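Local coordinates for protein arginase (RocF) (Helicobacter pylori, PDB 4G3H) that probably hydrolyses L-arginine to L-ornithine and urea, using a pair of manganese ions bound at the C-terminal ends of the strands of its parallel beta-sheet, at residues Y230-L235 with A276-E281; M1-L6 with L85-E90; E258-L263 with L299-L304. All coordinates share one frame; numbering follows the deposited sequence.

All three contacts belong to the alpha/beta core of arginase, a parallel sheet covered by helices. Along the chain contact 2 comes first and closes before contact 1 opens, whereas contacts 1 and 3 interleave, because helix 256-269 lies between strands 228-234 and 274-280. Contacts 1 and 2, with centres about 9 Å apart, are successive strand pairs of the one sheet, where strand 274-280 adjoins strand 84-87 through V277 O and I86 N. Contact 3 pairs two helices, its centre about 12 Å from contact 1 and about 16 Å from contact 2. L233 of contact 1 packs on L263 and I301 of contact 3, so metal-binding strand and helical layer share one core.

Contact 1: residues Y230-L235 with A276-E281; sequences YLSLDL and AVEVTE. With MN (manganese (II) ion), chain E; MN (manganese (II) ion), chain F.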
ATOM      1  N   TYR A 230       9.267  -0.347   3.022  1.00 22.50           N
ATOM      2  CA  TYR A 230       8.094   0.275   2.420  1.00 21.52           C
ATOM      3  C   TYR A 230       6.877  -0.217   3.213  1.00 20.04           C
ATOM      4  O   TYR A 230       6.676  -1.427   3.355  1.00 18.33           O
ATOM      5  CB  TYR A 230       7.972  -0.164   0.953  1.00 23.43           C
ATOM      6  CG  TYR A 230       6.780   0.402   0.205  1.00 23.54           C
ATOM      7  CD1 TYR A 230       6.867   1.616  -0.486  1.00 24.88           C
ATOM      8  CD2 TYR A 230       5.558  -0.280   0.185  1.00 24.07           C
ATOM      9  CE1 TYR A 230       5.762   2.136  -1.182  1.00 25.08           C
ATOM     10  CE2 TYR A 230       4.450   0.231  -0.501  1.00 25.57           C
ATOM     11  CZ  TYR A 230       4.558   1.437  -1.180  1.00 26.76           C
ATOM     12  OH  TYR A 230       3.459   1.934  -1.848  1.00 25.56           O
ATOM     13  N   LEU A 231       6.082   0.706   3.750  1.00 23.40           N
ATOM     14  CA  LEU A 231       4.885   0.304   4.493  1.00 23.36           C
ATOM     15  C   LEU A 231       3.622   0.583   3.679  1.00 22.96           C
ATOM     16  O   LEU A 231       3.384   1.710   3.230  1.00 22.14           O
ATOM     17  CB  LEU A 231       4.785   1.023   5.848  1.00 12.98           C
ATOM     18  CG  LEU A 231       3.669   0.420   6.729  1.00 15.45           C
ATOM     19  CD1 LEU A 231       4.052   0.505   8.197  1.00 12.79           C
ATOM     20  CD2 LEU A 231       2.333   1.123   6.466  1.00 12.06           C
ATOM     21  N   SER A 232       2.818  -0.457   3.487  1.00 19.59           N
ATOM     22  CA  SER A 232       1.581  -0.324   2.735  1.00 20.26           C
ATOM     23  C   SER A 232       0.410  -0.686   3.640  1.00 18.85           C
ATOM     24  O   SER A 232       0.288  -1.824   4.087  1.00 20.51           O
ATOM     25  CB  SER A 232       1.605  -1.239   1.511  1.00 19.37           C
ATOM     26  OG  SER A 232       0.531  -0.937   0.644  1.00 20.23           O
ATOM     27  N   LEU A 233      -0.450   0.292   3.899  1.00 15.31           N
ATOM     28  CA  LEU A 233      -1.597   0.094   4.774  1.00 16.34           C
ATOM     29  C   LEU A 233      -2.940   0.147   4.060  1.00 16.97           C
ATOM     30  O   LEU A 233      -3.301   1.170   3.466  1.00 14.47           O
ATOM     31  CB  LEU A 233      -1.594   1.146   5.902  1.00 15.11           C
ATOM     32  CG  LEU A 233      -2.922   1.344   6.668  1.00 17.70           C
ATOM     33  CD1 LEU A 233      -3.332   0.044   7.350  1.00 14.50           C
ATOM     34  CD2 LEU A 233      -2.789   2.457   7.690  1.00 14.14           C
ATOM     35  N   ASP A 234      -3.678  -0.958   4.149  1.00 18.95           N
ATOM     36  CA  ASP A 234      -5.016  -1.075   3.569  1.00 20.73           C
ATOM     37  C   ASP A 234      -5.969  -0.986   4.764  1.00 20.08           C
ATOM     38  O   ASP A 234      -5.921  -1.822   5.662  1.00 21.24           O
ATOM     39  CB  ASP A 234      -5.181  -2.431   2.874  1.00 17.97           C
ATOM     40  CG  ASP A 234      -6.538  -2.584   2.195  1.00 21.59           C
ATOM     41  OD1 ASP A 234      -7.549  -2.009   2.677  1.00 22.19           O
ATOM     42  OD2 ASP A 234      -6.596  -3.297   1.176  1.00 20.95           O
ATOM     43  N   LEU A 235      -6.841   0.013   4.768  1.00 19.68           N
ATOM     44  CA  LEU A 235      -7.759   0.214   5.879  1.00 22.14           C
ATOM     45  C   LEU A 235      -8.688  -0.962   6.200  1.00 22.45           C
ATOM     46  O   LEU A 235      -9.232  -1.040   7.302  1.00 20.70           O
ATOM     47  CB  LEU A 235      -8.580   1.488   5.642  1.00 23.93           C
ATOM     48  CG  LEU A 235      -7.762   2.791   5.577  1.00 25.47           C
ATOM     49  CD1 LEU A 235      -8.637   3.924   5.057  1.00 24.34           C
ATOM     50  CD2 LEU A 235      -7.197   3.131   6.957  1.00 23.28           C
ATOM     51  N   ALA A 276       8.929   5.087   2.931  1.00 23.28           N
ATOM     52  CA  ALA A 276       7.643   5.480   2.371  1.00 22.57           C
ATOM     53  C   ALA A 276       6.472   4.802   3.050  1.00 21.83           C
ATOM     54  O   ALA A 276       6.594   3.684   3.558  1.00 20.70           O
ATOM     55  CB  ALA A 276       7.601   5.195   0.863  1.00 15.99           C
ATOM     56  N   VAL A 277       5.339   5.498   3.069  1.00 20.61           N
ATOM     57  CA  VAL A 277       4.120   4.951   3.634  1.00 18.62           C
ATOM     58  C   VAL A 277       2.966   5.190   2.670  1.00 19.94           C
ATOM     59  O   VAL A 277       2.759   6.308   2.175  1.00 18.96           O
ATOM     60  CB  VAL A 277       3.765   5.568   4.993  1.00 18.46           C
ATOM     61  CG1 VAL A 277       2.453   4.979   5.480  1.00 15.88           C
ATOM     62  CG2 VAL A 277       4.880   5.288   6.014  1.00 18.32           C
ATOM     63  N   GLU A 278       2.227   4.120   2.404  1.00 17.07           N
ATOM     64  CA  GLU A 278       1.081   4.150   1.515  1.00 17.82           C
ATOM     65  C   GLU A 278      -0.167   3.781   2.321  1.00 19.37           C
ATOM     66  O   GLU A 278      -0.175   2.762   3.023  1.00 19.33           O
ATOM     67  CB  GLU A 278       1.282   3.122   0.393  1.00 19.88           C
ATOM     68  CG  GLU A 278       0.140   3.017  -0.612  1.00 22.02           C
ATOM     69  CD  GLU A 278       0.128   1.682  -1.349  1.00 26.32           C
ATOM     70  OE1 GLU A 278       1.168   0.989  -1.367  1.00 28.37           O
ATOM     71  OE2 GLU A 278      -0.921   1.324  -1.921  1.00 27.13           O
ATOM     72  N   VAL A 279      -1.205   4.610   2.247  1.00 18.96           N
ATOM     73  CA  VAL A 279      -2.461   4.318   2.946  1.00 19.33           C
ATOM     74  C   VAL A 279      -3.483   4.278   1.828  1.00 18.90           C
ATOM     75  O   VAL A 279      -3.584   5.210   1.033  1.00 20.62           O
ATOM     76  CB  VAL A 279      -2.827   5.398   3.996  1.00 16.74           C
ATOM     77  CG1 VAL A 279      -4.137   5.021   4.690  1.00 15.56           C
ATOM     78  CG2 VAL A 279      -1.720   5.511   5.035  1.00 11.41           C
ATOM     79  N   THR A 280      -4.243   3.195   1.759  1.00 20.58           N
ATOM     80  CA  THR A 280      -5.167   3.022   0.651  1.00 20.17           C
ATOM     81  C   THR A 280      -6.516   2.407   1.012  1.00 20.37           C
ATOM     82  O   THR A 280      -6.747   1.984   2.143  1.00 19.42           O
ATOM     83  CB  THR A 280      -4.487   2.125  -0.410  1.00 20.77           C
ATOM     84  OG1 THR A 280      -5.213   2.165  -1.641  1.00 20.09           O
ATOM     85  CG2 THR A 280      -4.427   0.682   0.100  1.00 17.81           C
ATOM     86  N   GLU A 281      -7.400   2.366   0.018  1.00 21.93           N
ATOM     87  CA  GLU A 281      -8.733   1.792   0.153  1.00 22.34           C
ATOM     88  C   GLU A 281      -9.675   2.523   1.101  1.00 22.97           C
ATOM     89  O   GLU A 281     -10.368   1.906   1.915  1.00 23.96           O
ATOM     90  CB  GLU A 281      -8.634   0.314   0.553  1.00 23.65           C
ATOM     91  CG  GLU A 281      -7.967  -0.590  -0.495  1.00 25.05           C
ATOM     92  CD  GLU A 281      -8.732  -0.656  -1.818  1.00 26.33           C
ATOM     93  OE1 GLU A 281      -9.946  -0.374  -1.831  1.00 26.16           O
ATOM     94  OE2 GLU A 281      -8.121  -1.008  -2.848  1.00 24.61           O
TER
HETATM   95 MN    MN E 500      -5.257  -4.697  -0.369  1.00 32.17          MN
HETATM   96 MN    MN F 501      -7.546  -5.421   1.304  1.00 28.33          MN
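A276 opens the pairing with Y230-L235, its CB lying 3.9 Å from Y230 CD1 and its carbonyl taking the N-H of L231. The two strands run parallel and are joined through helix 256-269, a beta-alpha-beta unit in the central sheet of the arginase fold. V277 sits beside L231 on the helix 293-309 side, V277 CG1 next to L231 CD2 and both side chains pointing the same way. E278 projects to the other face, extended from a CG anti to its N (chi1 179°), and this carries OE1 to the Y230 hydroxyl at the ring edge. The Y230 OH to E278 OE1 bond is short, 2.5 Å, and meets OE1 from above the carboxylate plane, with ring and carboxylate turned 57° apart. The other oxygen, OE2, is hydrogen-bonded to S88 OG, so both oxygens of this buried carboxylate have a partner. The backbone of E278 bonds twice: its N-H to L231 O, and its O to L233 N at 2.6 Å. V279 returns to the opposite face, where CG1 and CG2 each lie 4.2 Å from L233 CD2. T280 receives L235 N on its carbonyl and gives its N-H to L233 O, while its CG2 lies against the backbone of D234. Beyond the strand, E281 brings CB to 3.3 Å from D234 OD1, and its own OE2 is held by H91 N. D234 shares both manganese ions with D116; D120 completes the chain E site, H118 and D236 the chain F site. D234 OD2 bridges the ions at 2.5 Å (chain E) and 2.3 Å (chain F).

Contact 2: residues M1-L6 with L85-E90; sequences MILVGL and LILSSE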
ATOM      1  N   MET A   1       7.833  16.966   4.111  1.00 18.93           N
ATOM      2  CA  MET A   1       7.104  15.742   3.670  1.00 19.50           C
ATOM      3  C   MET A   1       6.369  15.986   2.356  1.00 19.31           C
ATOM      4  O   MET A   1       5.950  17.103   2.073  1.00 18.56           O
ATOM      5  CB  MET A   1       6.103  15.311   4.744  1.00 24.39           C
ATOM      6  CG  MET A   1       5.473  13.958   4.490  1.00 28.62           C
ATOM      7  SD  MET A   1       4.528  13.346   5.906  1.00 36.71           S
ATOM      8  CE  MET A   1       5.815  13.188   7.127  1.00 26.67           C
ATOM      9  N   ILE A   2       6.222  14.930   1.558  1.00 22.55           N
ATOM     10  CA  ILE A   2       5.528  15.011   0.276  1.00 23.37           C
ATOM     11  C   ILE A   2       4.228  14.202   0.347  1.00 22.75           C
ATOM     12  O   ILE A   2       4.234  13.036   0.746  1.00 22.57           O
ATOM     13  CB  ILE A   2       6.376  14.410  -0.889  1.00 28.94           C
ATOM     14  CG1 ILE A   2       7.769  15.051  -0.940  1.00 30.01           C
ATOM     15  CG2 ILE A   2       5.646  14.616  -2.215  1.00 27.50           C
ATOM     16  CD1 ILE A   2       7.761  16.529  -1.260  1.00 30.73           C
ATOM     17  N   LEU A   3       3.119  14.819  -0.038  1.00 19.88           N
ATOM     18  CA  LEU A   3       1.843  14.126  -0.043  1.00 19.23           C
ATOM     19  C   LEU A   3       1.486  13.821  -1.493  1.00 19.94           C
ATOM     20  O   LEU A   3       1.304  14.738  -2.303  1.00 20.37           O
ATOM     21  CB  LEU A   3       0.745  14.982   0.592  1.00 17.51           C
ATOM     22  CG  LEU A   3      -0.680  14.406   0.471  1.00 19.59           C
ATOM     23  CD1 LEU A   3      -0.785  13.057   1.175  1.00 12.82           C
ATOM     24  CD2 LEU A   3      -1.681  15.389   1.066  1.00 19.45           C
ATOM     25  N   VAL A   4       1.405  12.533  -1.817  1.00 19.19           N
ATOM     26  CA  VAL A   4       1.069  12.095  -3.169  1.00 17.44           C
ATOM     27  C   VAL A   4      -0.371  11.603  -3.189  1.00 17.54           C
ATOM     28  O   VAL A   4      -0.756  10.746  -2.393  1.00 18.20           O
ATOM     29  CB  VAL A   4       1.999  10.947  -3.645  1.00 15.28           C
ATOM     30  CG1 VAL A   4       1.647  10.560  -5.076  1.00 14.21           C
ATOM     31  CG2 VAL A   4       3.466  11.377  -3.555  1.00 15.35           C
ATOM     32  N   GLY A   5      -1.170  12.163  -4.088  1.00 16.09           N
ATOM     33  CA  GLY A   5      -2.560  11.761  -4.195  1.00 17.00           C
ATOM     34  C   GLY A   5      -2.831  11.163  -5.566  1.00 18.34           C
ATOM     35  O   GLY A   5      -2.668  11.835  -6.582  1.00 18.47           O
ATOM     36  N   LEU A   6      -3.226   9.895  -5.595  1.00 18.93           N
ATOM     37  CA  LEU A   6      -3.523   9.215  -6.857  1.00 18.81           C
ATOM     38  C   LEU A   6      -4.956   9.510  -7.299  1.00 19.66           C
ATOM     39  O   LEU A   6      -5.869   9.598  -6.474  1.00 17.51           O
ATOM     40  CB  LEU A   6      -3.346   7.702  -6.704  1.00 16.08           C
ATOM     41  CG  LEU A   6      -1.948   7.054  -6.740  1.00 20.65           C
ATOM     42  CD1 LEU A   6      -1.687   6.468  -8.109  1.00 19.79           C
ATOM     43  CD2 LEU A   6      -0.876   8.060  -6.365  1.00 16.81           C
ATOM     44  N   LEU A  85       4.179  10.501   1.730  1.00 20.01           N
ATOM     45  CA  LEU A  85       2.966   9.881   2.250  1.00 18.45           C
ATOM     46  C   LEU A  85       2.126   9.697   0.989  1.00 17.26           C
ATOM     47  O   LEU A  85       1.756  10.669   0.332  1.00 17.53           O
ATOM     48  CB  LEU A  85       2.251  10.799   3.242  1.00 14.79           C
ATOM     49  CG  LEU A  85       0.883  10.269   3.679  1.00 13.27           C
ATOM     50  CD1 LEU A  85       1.006   8.851   4.209  1.00 13.87           C
ATOM     51  CD2 LEU A  85       0.305  11.191   4.728  1.00 14.32           C
ATOM     52  N   ILE A  86       1.831   8.448   0.651  1.00 16.07           N
ATOM     53  CA  ILE A  86       1.097   8.150  -0.572  1.00 16.01           C
ATOM     54  C   ILE A  86      -0.330   7.620  -0.412  1.00 17.28           C
ATOM     55  O   ILE A  86      -0.540   6.528   0.112  1.00 17.58           O
ATOM     56  CB  ILE A  86       1.889   7.128  -1.417  1.00 22.04           C
ATOM     57  CG1 ILE A  86       3.327   7.620  -1.600  1.00 22.36           C
ATOM     58  CG2 ILE A  86       1.216   6.929  -2.770  1.00 22.29           C
ATOM     59  CD1 ILE A  86       4.287   6.529  -1.963  1.00 24.61           C
ATOM     60  N   LEU A  87      -1.235   8.355  -0.837  1.00 19.23           N
ATOM     61  CA  LEU A  87      -2.563   7.973  -1.014  1.00 18.80           C
ATOM     62  C   LEU A  87      -2.890   7.384  -2.355  1.00 17.59           C
ATOM     63  O   LEU A  87      -3.221   7.996  -3.151  1.00 18.46           O
ATOM     64  CB  LEU A  87      -3.557   8.983  -0.483  1.00 16.53           C
ATOM     65  CG  LEU A  87      -3.215   9.885   0.644  1.00 16.56           C
ATOM     66  CD1 LEU A  87      -3.847  10.953   0.823  1.00 17.21           C
ATOM     67  CD2 LEU A  87      -3.305   9.257   1.737  1.00 17.63           C
ATOM     68  N   SER A  88      -2.783   6.122  -2.397  1.00 15.79           N
ATOM     69  CA  SER A  88      -2.878   5.257  -3.481  1.00 16.69           C
ATOM     70  C   SER A  88      -4.194   5.025  -4.213  1.00 16.57           C
ATOM     71  O   SER A  88      -4.187   4.571  -5.122  1.00 13.83           O
ATOM     72  CB  SER A  88      -2.056   4.041  -3.310  1.00 18.80           C
ATOM     73  OG  SER A  88      -2.558   3.158  -2.600  1.00 19.12           O
ATOM     74  N   SER A  89      -5.254   5.341  -3.513  1.00 15.94           N
ATOM     75  CA  SER A  89      -6.600   5.211  -3.747  1.00 15.30           C
ATOM     76  C   SER A  89      -7.043   3.779  -3.688  1.00 17.42           C
ATOM     77  O   SER A  89      -7.589   3.517  -2.963  1.00 18.38           O
ATOM     78  CB  SER A  89      -7.025   5.796  -5.075  1.00 19.41           C
ATOM     79  OG  SER A  89      -8.274   5.901  -5.289  1.00 19.88           O
ATOM     80  N   GLU A  90      -6.580   2.970  -4.529  1.00 17.73           N
ATOM     81  CA  GLU A  90      -6.784   1.599  -4.616  1.00 21.94           C
ATOM     82  C   GLU A  90      -5.567   0.749  -4.507  1.00 20.92           C
ATOM     83  O   GLU A  90      -4.668   1.106  -4.995  1.00 19.88           O
ATOM     84  CB  GLU A  90      -7.720   1.256  -5.770  1.00 39.81           C
ATOM     85  CG  GLU A  90      -7.320   1.545  -7.072  1.00 47.12           C
ATOM     86  CD  GLU A  90      -8.395   1.248  -8.103  1.00 54.92           C
ATOM     87  OE1 GLU A  90      -9.430   1.844  -8.219  1.00 56.34           O
ATOM     88  OE2 GLU A  90      -8.153   0.450  -8.881  1.00 56.10           O
TER
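L3 and L87 meet through their delta carbons, CD1 to CD1 at 3.7 Å, the two side chains crossing at a slant. L85 fills in beside them: its CG is 4.1 Å from L3 CD1, a methyl brought over L85 by a CG anti to the backbone N of L3 (chi1 173°). On the other face V4 CB faces I86 CG1 at 4.1 Å. L6, whose side chain sets out toward the partner strand, brings CD2 near I86 CG2. Four backbone bonds set this register: L85 N to I2 O at 2.7 Å, V4 N to L85 O, L87 N to V4 O, and L6 N to L87 O at 3.1 Å. They make a parallel pair within the arginase sheet, strand 2-8 being flanked by 84-87 and by 44-50. Since G5 has no side chain, L87 has no side-chain partner in its direct neighbour and leans on L3 instead. Past the pairing, L6 CB rests 3.6 Å from S88 O. Helix 59-78 covers V4 and I86 with M74, while helix 16-30 brings L28 against L3. S88 OG is hydrogen-bonded to E278 OE2, and S89 OG to D18 OD1 and T17 OG1.

Contact 3: residues E258-L263 with L299-L304; sequences ELKQLL and LEILDL
L263 CD1 and I301 CG2 form the closest apolar meeting of the two segments, 3.6 Å apart, with the side chains crossing at about a right angle. One turn earlier on its helix, L259 presents CD2 to the other end of the same isoleucine, 3.9 Å from I301 CD1, again nearly perpendicular. I301 is therefore wedged between two leucines spaced i and i+4: its CG2 branch stands anti to the backbone N and serves L263, whereas CG1, beside that N (chi1 -56°), carries CD1 across to L259. L304 extends the apolar strip away from this buried group. Its CG is anti to the backbone N (chi1 -179°), which sends the two methyls forward across the groove: CD2 comes to 4.1 Å from L263 CB, and CD1 lies 3.7 Å from K260 O, where the first carbons of the lysine side chain cross the leucine. At the polar edge K260 NZ stands 4.2 Å from E300 OE1, too long for a salt bridge, though the opposite charges probably attract; the firm partner of K260 NZ is D257. No hydrogen bond joins the two segments, whose axes run near-parallel, 14° apart at a closest approach of 10.8 Å. This is side-by-side packing of neighbouring helices on one face of the parallel beta-sheet in the alpha/beta fold. Beneath it L263 and I301 both rest on L233 of strand 228-234, and on the far flanks L262 touches helix 212-223 while L299 and L302 pack on helix 16-30.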
ATOM      1  N   GLU A 258      -6.298  -0.897  18.110  1.00 19.84           N
ATOM      2  CA  GLU A 258      -5.298  -1.924  17.883  1.00 22.21           C
ATOM      3  C   GLU A 258      -4.409  -1.502  16.708  1.00 22.27           C
ATOM      4  O   GLU A 258      -3.181  -1.590  16.793  1.00 21.55           O
ATOM      5  CB  GLU A 258      -5.976  -3.272  17.608  1.00 21.61           C
ATOM      6  CG  GLU A 258      -6.330  -4.025  18.881  1.00 25.58           C
ATOM      7  CD  GLU A 258      -7.300  -5.175  18.656  1.00 27.14           C
ATOM      8  OE1 GLU A 258      -7.482  -5.979  19.596  1.00 28.12           O
ATOM      9  OE2 GLU A 258      -7.882  -5.274  17.553  1.00 27.36           O
ATOM     10  N   LEU A 259      -5.029  -1.032  15.623  1.00 20.29           N
ATOM     11  CA  LEU A 259      -4.281  -0.582  14.444  1.00 21.50           C
ATOM     12  C   LEU A 259      -3.361   0.572  14.822  1.00 21.97           C
ATOM     13  O   LEU A 259      -2.192   0.591  14.436  1.00 22.93           O
ATOM     14  CB  LEU A 259      -5.233  -0.140  13.312  1.00 17.56           C
ATOM     15  CG  LEU A 259      -4.573   0.515  12.081  1.00 17.65           C
ATOM     16  CD1 LEU A 259      -3.538  -0.424  11.480  1.00 18.28           C
ATOM     17  CD2 LEU A 259      -5.609   0.857  11.045  1.00 14.90           C
ATOM     18  N   LYS A 260      -3.890   1.535  15.577  1.00 22.48           N
ATOM     19  CA  LYS A 260      -3.094   2.679  16.027  1.00 24.68           C
ATOM     20  C   LYS A 260      -1.889   2.222  16.844  1.00 23.47           C
ATOM     21  O   LYS A 260      -0.793   2.759  16.703  1.00 24.35           O
ATOM     22  CB  LYS A 260      -3.955   3.639  16.861  1.00 26.28           C
ATOM     23  CG  LYS A 260      -4.786   4.603  16.017  1.00 30.04           C
ATOM     24  CD  LYS A 260      -6.034   5.084  16.746  1.00 35.12           C
ATOM     25  CE  LYS A 260      -5.726   5.700  18.096  1.00 38.19           C
ATOM     26  NZ  LYS A 260      -6.974   6.137  18.782  1.00 39.07           N
ATOM     27  N   GLN A 261      -2.099   1.229  17.700  1.00 21.56           N
ATOM     28  CA  GLN A 261      -1.018   0.700  18.516  1.00 23.30           C
ATOM     29  C   GLN A 261       0.012  -0.015  17.650  1.00 22.36           C
ATOM     30  O   GLN A 261       1.215   0.210  17.797  1.00 21.32           O
ATOM     31  CB  GLN A 261      -1.566  -0.267  19.567  1.00 32.86           C
ATOM     32  CG  GLN A 261      -2.111   0.429  20.794  1.00 37.08           C
ATOM     33  CD  GLN A 261      -3.117  -0.417  21.538  1.00 40.98           C
ATOM     34  OE1 GLN A 261      -2.876  -1.602  21.803  1.00 44.49           O
ATOM     35  NE2 GLN A 261      -4.254   0.184  21.886  1.00 33.91           N
ATOM     36  N   LEU A 262      -0.457  -0.877  16.752  1.00 18.45           N
ATOM     37  CA  LEU A 262       0.457  -1.603  15.878  1.00 19.06           C
ATOM     38  C   LEU A 262       1.231  -0.619  15.008  1.00 19.18           C
ATOM     39  O   LEU A 262       2.443  -0.734  14.865  1.00 18.58           O
ATOM     40  CB  LEU A 262      -0.295  -2.590  14.982  1.00 16.34           C
ATOM     41  CG  LEU A 262       0.586  -3.355  13.985  1.00 15.94           C
ATOM     42  CD1 LEU A 262       1.518  -4.313  14.747  1.00 12.03           C
ATOM     43  CD2 LEU A 262      -0.283  -4.135  13.004  1.00 12.88           C
ATOM     44  N   LEU A 263       0.527   0.347  14.428  1.00 21.43           N
ATOM     45  CA  LEU A 263       1.172   1.341  13.578  1.00 22.85           C
ATOM     46  C   LEU A 263       2.256   2.129  14.303  1.00 21.53           C
ATOM     47  O   LEU A 263       3.355   2.306  13.782  1.00 23.28           O
ATOM     48  CB  LEU A 263       0.133   2.317  13.025  1.00 31.16           C
ATOM     49  CG  LEU A 263      -0.354   2.062  11.601  1.00 33.60           C
ATOM     50  CD1 LEU A 263      -1.339   3.160  11.213  1.00 32.92           C
ATOM     51  CD2 LEU A 263       0.840   2.039  10.641  1.00 31.46           C
ATOM     52  N   LEU A 299      -8.327  10.174   9.300  1.00 20.64           N
ATOM     53  CA  LEU A 299      -7.540  11.380   9.504  1.00 20.07           C
ATOM     54  C   LEU A 299      -6.620  11.227  10.715  1.00 19.46           C
ATOM     55  O   LEU A 299      -5.512  11.755  10.728  1.00 19.25           O
ATOM     56  CB  LEU A 299      -8.463  12.593   9.668  1.00 21.77           C
ATOM     57  CG  LEU A 299      -9.027  13.096   8.333  1.00 22.13           C
ATOM     58  CD1 LEU A 299     -10.036  14.206   8.561  1.00 21.99           C
ATOM     59  CD2 LEU A 299      -7.880  13.588   7.467  1.00 19.38           C
ATOM     60  N   GLU A 300      -7.076  10.500  11.727  1.00 18.03           N
ATOM     61  CA  GLU A 300      -6.257  10.266  12.913  1.00 19.60           C
ATOM     62  C   GLU A 300      -5.111   9.316  12.572  1.00 17.70           C
ATOM     63  O   GLU A 300      -3.997   9.478  13.065  1.00 18.66           O
ATOM     64  CB  GLU A 300      -7.111   9.699  14.047  1.00 34.88           C
ATOM     65  CG  GLU A 300      -8.013  10.741  14.698  1.00 40.01           C
ATOM     66  CD  GLU A 300      -8.956  10.151  15.731  1.00 44.35           C
ATOM     67  OE1 GLU A 300      -8.496   9.360  16.582  1.00 48.85           O
ATOM     68  OE2 GLU A 300     -10.157  10.492  15.697  1.00 47.69           O
ATOM     69  N   ILE A 301      -5.387   8.331  11.723  1.00 21.21           N
ATOM     70  CA  ILE A 301      -4.361   7.389  11.282  1.00 20.80           C
ATOM     71  C   ILE A 301      -3.280   8.216  10.578  1.00 18.87           C
ATOM     72  O   ILE A 301      -2.080   8.043  10.813  1.00 17.46           O
ATOM     73  CB  ILE A 301      -4.921   6.375  10.249  1.00 25.08           C
ATOM     74  CG1 ILE A 301      -6.129   5.630  10.824  1.00 27.24           C
ATOM     75  CG2 ILE A 301      -3.829   5.398   9.834  1.00 22.12           C
ATOM     76  CD1 ILE A 301      -5.806   4.685  11.942  1.00 29.04           C
ATOM     77  N   LEU A 302      -3.725   9.119   9.712  1.00 18.47           N
ATOM     78  CA  LEU A 302      -2.816   9.979   8.961  1.00 20.79           C
ATOM     79  C   LEU A 302      -1.991  10.889   9.876  1.00 21.25           C
ATOM     80  O   LEU A 302      -0.779  11.009   9.685  1.00 18.85           O
ATOM     81  CB  LEU A 302      -3.599  10.798   7.922  1.00 17.24           C
ATOM     82  CG  LEU A 302      -3.730  10.271   6.473  1.00 21.66           C
ATOM     83  CD1 LEU A 302      -3.334   8.796   6.362  1.00 17.68           C
ATOM     84  CD2 LEU A 302      -5.157  10.488   5.987  1.00 18.32           C
ATOM     85  N   ASP A 303      -2.631  11.518  10.866  1.00 17.19           N
ATOM     86  CA  ASP A 303      -1.901  12.376  11.808  1.00 17.68           C
ATOM     87  C   ASP A 303      -0.799  11.577  12.496  1.00 16.99           C
ATOM     88  O   ASP A 303       0.321  12.053  12.657  1.00 16.33           O
ATOM     89  CB  ASP A 303      -2.816  12.935  12.902  1.00 29.85           C
ATOM     90  CG  ASP A 303      -3.826  13.925  12.379  1.00 35.79           C
ATOM     91  OD1 ASP A 303      -3.500  14.678  11.435  1.00 39.28           O
ATOM     92  OD2 ASP A 303      -4.947  13.962  12.930  1.00 40.79           O
ATOM     93  N   LEU A 304      -1.139  10.367  12.921  1.00 18.80           N
ATOM     94  CA  LEU A 304      -0.193   9.495  13.596  1.00 20.39           C
ATOM     95  C   LEU A 304       1.005   9.177  12.697  1.00 20.32           C
ATOM     96  O   LEU A 304       2.152   9.224  13.138  1.00 19.96           O
ATOM     97  CB  LEU A 304      -0.903   8.207  14.022  1.00 25.59           C
ATOM     98  CG  LEU A 304      -0.118   7.128  14.767  1.00 28.36           C
ATOM     99  CD1 LEU A 304      -1.079   6.263  15.551  1.00 32.49           C
ATOM    100  CD2 LEU A 304       0.666   6.286  13.790  1.00 31.93           C
TER